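Local coordinates for protein tyrosinase (Burkholderia thailandensis, PDB 5ZRD) that probably oxidises monophenols to catechol derivatives and on to quinones with a pair of copper ions, as a tyrosinase whose catechol production at acidic pH is efficient, at residues D118-Y123 and G236-Y241; R217-G222 and H277-L282. All coordinates share one frame; numbering follows the deposited sequence.

Contact 1: residues D118-Y123 and G236-Y241; sequences DETDEY and GVYAKY
A buried loop-to-helix contact of the tyrosinase central domain joins E119 and T120, in a loop that leads into a helix, to Y238 and Y241 of the helix starting at V237. Y241 OH donates to E119 OE2 at 2.5 Å, a very short bond whose exact length is uncertain at this resolution. The carboxylate and ring planes lie 25° apart, and the two side chains cross at about a right angle. E119 reaches this far because its chain runs extended beyond CG. Its carboxylate is also gripped by H319 at OE1 and N322 at OE2, bonds that probably limit its rotation. Toward Y241, T120 presents its methyl group: CG2, anti to the carbonyl carbon, lies 3.5 Å from Y241 CD2, while OG1 is turned to S404. Y238 runs across T120, its CD2 3.8 Å from T120 CB, and T120 O meets the edge of this ring in plane, 3.6 Å from CE2. D118 to D121 form a type I turn, and D121 caps the helix that follows. Helix 315-334 packs on Y241 through V323 and M326, helix 274-285 touches E119 through I280, and helix 410-415 meets Y238.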
loop_
_atom_site.group_PDB
_atom_site.type_symbol
_atom_site.label_atom_id
_atom_site.label_comp_id
_atom_site.label_asym_id
_atom_site.label_seq_id
_atom_site.Cartn_x
_atom_site.Cartn_y
_atom_site.Cartn_z
ATOM N N ASP A 118 24.273 41.437 2.683
ATOM C CA ASP A 118 24.348 41.835 4.066
ATOM C C ASP A 118 23.021 42.454 4.523
ATOM O O ASP A 118 22.826 43.664 4.416
ATOM C CB ASP A 118 25.519 42.799 4.314
ATOM C CG ASP A 118 25.831 42.951 5.807
ATOM O OD1 ASP A 118 24.968 42.616 6.675
ATOM O OD2 ASP A 118 26.933 43.422 6.105
ATOM N N GLU A 119 22.180 41.599 5.108
ATOM C CA GLU A 119 20.747 41.885 5.368
ATOM C C GLU A 119 20.563 42.881 6.519
ATOM O O GLU A 119 19.472 43.477 6.650
ATOM C CB GLU A 119 20.007 40.588 5.724
ATOM C CG GLU A 119 19.869 39.629 4.558
ATOM C CD GLU A 119 19.713 38.154 4.897
ATOM O OE1 GLU A 119 19.261 37.426 4.012
ATOM O OE2 GLU A 119 20.041 37.724 6.039
ATOM N N THR A 120 21.570 42.983 7.375
ATOM C CA THR A 120 21.506 43.785 8.593
ATOM C C THR A 120 22.519 44.938 8.569
ATOM O O THR A 120 22.758 45.553 9.582
ATOM C CB THR A 120 21.741 42.907 9.827
ATOM O OG1 THR A 120 22.945 42.163 9.650
ATOM C CG2 THR A 120 20.608 41.935 10.071
ATOM N N ASP A 121 23.129 45.229 7.436
ATOM C CA ASP A 121 23.953 46.426 7.301
ATOM C C ASP A 121 23.047 47.661 7.206
ATOM O O ASP A 121 21.820 47.545 7.103
ATOM C CB ASP A 121 24.872 46.354 6.046
ATOM C CG ASP A 121 24.115 46.582 4.707
ATOM O OD1 ASP A 121 22.868 46.773 4.700
ATOM O OD2 ASP A 121 24.779 46.595 3.651
ATOM N N GLU A 122 23.690 48.823 7.197
ATOM C CA GLU A 122 23.053 50.136 7.225
ATOM C C GLU A 122 22.238 50.339 5.932
ATOM O O GLU A 122 21.110 50.869 5.981
ATOM C CB GLU A 122 24.121 51.236 7.435
ATOM C CG GLU A 122 23.603 52.533 8.067
ATOM C CD GLU A 122 22.893 52.409 9.423
ATOM O OE1 GLU A 122 22.015 53.268 9.698
ATOM O OE2 GLU A 122 23.203 51.450 10.216
ATOM N N TYR A 123 22.791 49.913 4.791
ATOM C CA TYR A 123 22.095 50.094 3.522
ATOM C C TYR A 123 20.732 49.379 3.571
ATOM O O TYR A 123 19.672 50.005 3.315
ATOM C CB TYR A 123 22.920 49.651 2.307
ATOM C CG TYR A 123 22.166 49.886 1.027
ATOM C CD1 TYR A 123 22.145 51.136 0.438
ATOM C CD2 TYR A 123 21.346 48.912 0.482
ATOM C CE1 TYR A 123 21.359 51.406 -0.679
ATOM C CE2 TYR A 123 20.588 49.149 -0.659
ATOM C CZ TYR A 123 20.575 50.412 -1.232
ATOM O OH TYR A 123 19.843 50.689 -2.352
ATOM N N GLY A 236 12.279 43.020 15.484
ATOM C CA GLY A 236 12.482 42.871 14.052
ATOM C C GLY A 236 13.492 41.771 13.709
ATOM O O GLY A 236 14.009 41.093 14.580
ATOM N N VAL A 237 13.753 41.597 12.415
ATOM C CA VAL A 237 14.692 40.588 11.977
ATOM C C VAL A 237 16.103 40.998 12.388
ATOM O O VAL A 237 16.922 40.133 12.641
ATOM C CB VAL A 237 14.620 40.344 10.460
ATOM C CG1 VAL A 237 15.614 39.260 10.049
ATOM C CG2 VAL A 237 13.199 39.989 10.049
ATOM N N TYR A 238 16.368 42.296 12.487
ATOM C CA TYR A 238 17.680 42.732 12.909
ATOM C C TYR A 238 18.005 42.199 14.312
ATOM O O TYR A 238 19.070 41.516 14.545
ATOM C CB TYR A 238 17.774 44.257 12.847
ATOM C CG TYR A 238 19.083 44.823 13.326
ATOM C CD1 TYR A 238 19.319 45.061 14.674
ATOM C CD2 TYR A 238 20.100 45.117 12.429
ATOM C CE1 TYR A 238 20.532 45.594 15.108
ATOM C CE2 TYR A 238 21.313 45.645 12.850
ATOM C CZ TYR A 238 21.530 45.891 14.194
ATOM O OH TYR A 238 22.726 46.411 14.590
ATOM N N ALA A 239 17.097 42.498 15.237
ATOM C CA ALA A 239 17.197 41.978 16.607
ATOM C C ALA A 239 17.301 40.447 16.613
ATOM O O ALA A 239 18.010 39.903 17.446
ATOM C CB ALA A 239 15.996 42.398 17.419
ATOM N N LYS A 240 16.512 39.762 15.781
ATOM C CA LYS A 240 16.506 38.307 15.836
ATOM C C LYS A 240 17.873 37.747 15.388
ATOM O O LYS A 240 18.364 36.788 15.952
ATOM C CB LYS A 240 15.358 37.770 14.979
ATOM C CG LYS A 240 13.987 37.733 15.641
ATOM C CD LYS A 240 13.151 36.581 15.096
ATOM C CE LYS A 240 11.759 36.469 15.691
ATOM N NZ LYS A 240 11.762 35.661 16.936
ATOM N N TYR A 241 18.520 38.372 14.395
ATOM C CA TYR A 241 19.861 37.952 13.943
ATOM C C TYR A 241 20.909 38.215 15.034
ATOM O O TYR A 241 21.757 37.364 15.291
ATOM C CB TYR A 241 20.223 38.668 12.654
ATOM C CG TYR A 241 19.945 37.951 11.358
ATOM C CD1 TYR A 241 20.299 36.619 11.174
ATOM C CD2 TYR A 241 19.445 38.639 10.260
ATOM C CE1 TYR A 241 20.071 35.966 9.969
ATOM C CE2 TYR A 241 19.238 38.004 9.047
ATOM C CZ TYR A 241 19.554 36.665 8.895
ATOM O OH TYR A 241 19.392 36.025 7.697
#

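Contact 2: residues R217-G222 and H277-L282; sequences RAWLKG and HNDIHL. With CU (copper (II) ion), chain K; O (oxygen atom), chain L.
W219 of helix 205-221 leans on D279 and L282, one turn apart on helix 274-285, which belongs to the type 3 di-copper core of tyrosinases and carries two histidines of one copper site. Van der Waals packing joins the helices. The indole meets D279 with its six-membered ring: CZ3 lies 3.6 Å from D279 CB, and D279 O stands over one face, offset toward the rim. Ring and carboxylate planes are 38° apart. Further along, CZ2 touches L282 CB at 4.2 Å. The polar ends are engaged outside the pair, W219 NE1 with the carbonyl of F287, D279 OD1 with S465 and OD2 with H463. The two bonds on D279 probably set the turn of its carboxylate, and that on NE1 helps place the indole. On another side of helix 274-285, H277 and H281, also one turn apart, bind the copper, and H320 completes the protein ligands. M304 O receives a hydrogen bond from H281 ND1, and E274 O one from H277 ND1, which has a weak second bond to N278 OD1; these probably help orient the rings. The copper lies 2.1 Å from H277 NE2 and 2.0 Å from H281 NE2, the oxygen atom 2.2 Å from the metal.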
loop_
_atom_site.group_PDB
_atom_site.type_symbol
_atom_site.label_atom_id
_atom_site.label_comp_id
_atom_site.label_asym_id
_atom_site.label_seq_id
_atom_site.Cartn_x
_atom_site.Cartn_y
_atom_site.Cartn_z
ATOM N N ARG A 217 12.362 46.446 4.781
ATOM C CA ARG A 217 12.826 47.387 5.852
ATOM C C ARG A 217 11.983 47.237 7.132
ATOM O O ARG A 217 12.487 47.349 8.259
ATOM C CB ARG A 217 12.762 48.828 5.352
ATOM C CG ARG A 217 13.836 49.209 4.341
ATOM C CD ARG A 217 13.679 50.674 3.942
ATOM N NE ARG A 217 14.022 51.538 5.071
ATOM C CZ ARG A 217 13.500 52.748 5.298
ATOM N NH1 ARG A 217 12.800 53.371 4.359
ATOM N NH2 ARG A 217 13.625 53.286 6.498
ATOM N N ALA A 218 10.691 46.996 6.944
ATOM C CA ALA A 218 9.733 46.878 8.048
ATOM C C ALA A 218 10.010 45.597 8.832
ATOM O O ALA A 218 9.980 45.597 10.027
ATOM C CB ALA A 218 8.310 46.872 7.527
ATOM N N TRP A 219 10.194 44.498 8.127
ATOM C CA TRP A 219 10.569 43.242 8.765
ATOM C C TRP A 219 11.853 43.418 9.582
ATOM O O TRP A 219 11.926 42.978 10.735
ATOM C CB TRP A 219 10.762 42.153 7.718
ATOM C CG TRP A 219 9.539 41.364 7.373
ATOM C CD1 TRP A 219 8.650 41.615 6.369
ATOM C CD2 TRP A 219 9.118 40.133 7.966
ATOM N NE1 TRP A 219 7.706 40.630 6.300
ATOM C CE2 TRP A 219 7.959 39.713 7.275
ATOM C CE3 TRP A 219 9.577 39.358 9.032
ATOM C CZ2 TRP A 219 7.290 38.536 7.589
ATOM C CZ3 TRP A 219 8.898 38.202 9.355
ATOM C CH2 TRP A 219 7.768 37.800 8.648
ATOM N N LEU A 220 12.856 44.066 8.993
ATOM C CA LEU A 220 14.132 44.290 9.714
ATOM C C LEU A 220 13.932 45.207 10.929
ATOM O O LEU A 220 14.453 44.943 12.018
ATOM C CB LEU A 220 15.155 44.872 8.744
ATOM C CG LEU A 220 15.716 43.861 7.748
ATOM C CD1 LEU A 220 16.389 44.585 6.609
ATOM C CD2 LEU A 220 16.698 42.926 8.429
ATOM N N LYS A 221 13.169 46.273 10.737
ATOM C CA LYS A 221 12.863 47.170 11.828
ATOM C C LYS A 221 12.056 46.467 12.924
ATOM O O LYS A 221 12.432 46.568 14.064
ATOM C CB LYS A 221 12.061 48.382 11.352
ATOM C CG LYS A 221 12.026 49.504 12.373
ATOM C CD LYS A 221 11.352 50.775 11.875
ATOM C CE LYS A 221 11.387 51.896 12.902
ATOM N NZ LYS A 221 10.159 52.735 12.857
ATOM N N GLY A 222 10.971 45.756 12.588
ATOM C CA GLY A 222 10.000 45.286 13.615
ATOM C C GLY A 222 8.843 46.272 13.811
ATOM O O GLY A 222 8.040 46.169 14.750
ATOM N N HIS A 277 16.332 33.742 9.426
ATOM C CA HIS A 277 16.394 33.169 8.069
ATOM C C HIS A 277 14.982 32.981 7.506
ATOM O O HIS A 277 14.680 33.477 6.428
ATOM C CB HIS A 277 17.200 31.870 8.046
ATOM C CG HIS A 277 16.733 30.882 7.032
ATOM N ND1 HIS A 277 15.691 30.005 7.286
ATOM C CD2 HIS A 277 17.168 30.581 5.794
ATOM C CE1 HIS A 277 15.505 29.212 6.239
ATOM N NE2 HIS A 277 16.399 29.528 5.314
ATOM N N ASN A 278 14.156 32.257 8.245
ATOM C CA ASN A 278 12.747 32.082 7.928
ATOM C C ASN A 278 12.099 33.439 7.615
ATOM O O ASN A 278 11.390 33.561 6.590
ATOM C CB ASN A 278 12.017 31.344 9.044
ATOM C CG ASN A 278 12.344 29.872 9.093
ATOM O OD1 ASN A 278 13.160 29.383 8.311
ATOM N ND2 ASN A 278 11.715 29.158 10.010
ATOM N N ASP A 279 12.363 34.456 8.434
ATOM C CA ASP A 279 11.745 35.785 8.224
ATOM C C ASP A 279 12.032 36.347 6.839
ATOM O O ASP A 279 11.133 36.892 6.189
ATOM C CB ASP A 279 12.217 36.797 9.278
ATOM C CG ASP A 279 11.823 36.406 10.716
ATOM O OD1 ASP A 279 10.865 35.607 10.930
ATOM O OD2 ASP A 279 12.487 36.911 11.645
ATOM N N ILE A 280 13.276 36.199 6.374
ATOM C CA ILE A 280 13.719 36.850 5.168
ATOM C C ILE A 280 13.025 36.141 4.005
ATOM O O ILE A 280 12.595 36.770 3.079
ATOM C CB ILE A 280 15.268 36.868 5.047
ATOM C CG1 ILE A 280 15.949 37.822 6.039
ATOM C CG2 ILE A 280 15.722 37.183 3.640
ATOM C CD1 ILE A 280 15.504 39.287 5.957
ATOM N N HIS A 281 12.957 34.827 4.046
ATOM C CA HIS A 281 12.189 34.096 3.091
ATOM C C HIS A 281 10.745 34.620 3.040
ATOM O O HIS A 281 10.207 34.750 1.983
ATOM C CB HIS A 281 12.166 32.615 3.475
ATOM C CG HIS A 281 13.321 31.824 2.966
ATOM N ND1 HIS A 281 13.234 31.059 1.821
ATOM C CD2 HIS A 281 14.555 31.617 3.482
ATOM C CE1 HIS A 281 14.365 30.401 1.662
ATOM N NE2 HIS A 281 15.222 30.767 2.640
ATOM N N LEU A 282 10.079 34.825 4.174
ATOM C CA LEU A 282 8.688 35.194 4.099
ATOM C C LEU A 282 8.544 36.637 3.586
ATOM O O LEU A 282 7.622 36.945 2.860
ATOM C CB LEU A 282 8.015 35.024 5.463
ATOM C CG LEU A 282 7.972 33.612 6.035
ATOM C CD1 LEU A 282 6.827 33.460 7.024
ATOM C CD2 LEU A 282 7.872 32.539 4.964
HETATM CU CU CU K . 16.666 29.503 3.197
HETATM O O O L . 15.699 27.572 3.398
#

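Contacts 1 and 2 have centres 8 Å apart and interlock along the chain, since their segments alternate. Helix 205-221 is followed directly by helix 237-244, and the two are joined where V237 N lies 2.8 Å from W219 O, a probable hydrogen bond. Packing adds to this: V237 CG2 is 3.4 Å from D279 CB, and E119 O is 3.3 Å from L220 CD1. Contact 2 holds two copper ligands itself, whereas contact 1 stands behind them: between nearest atoms, the E119 side chain is about 8 Å from a bound copper and that of Y241 about 5 Å from the side chain of H277. Through H319, E119 is also tied to the helix that supplies H320.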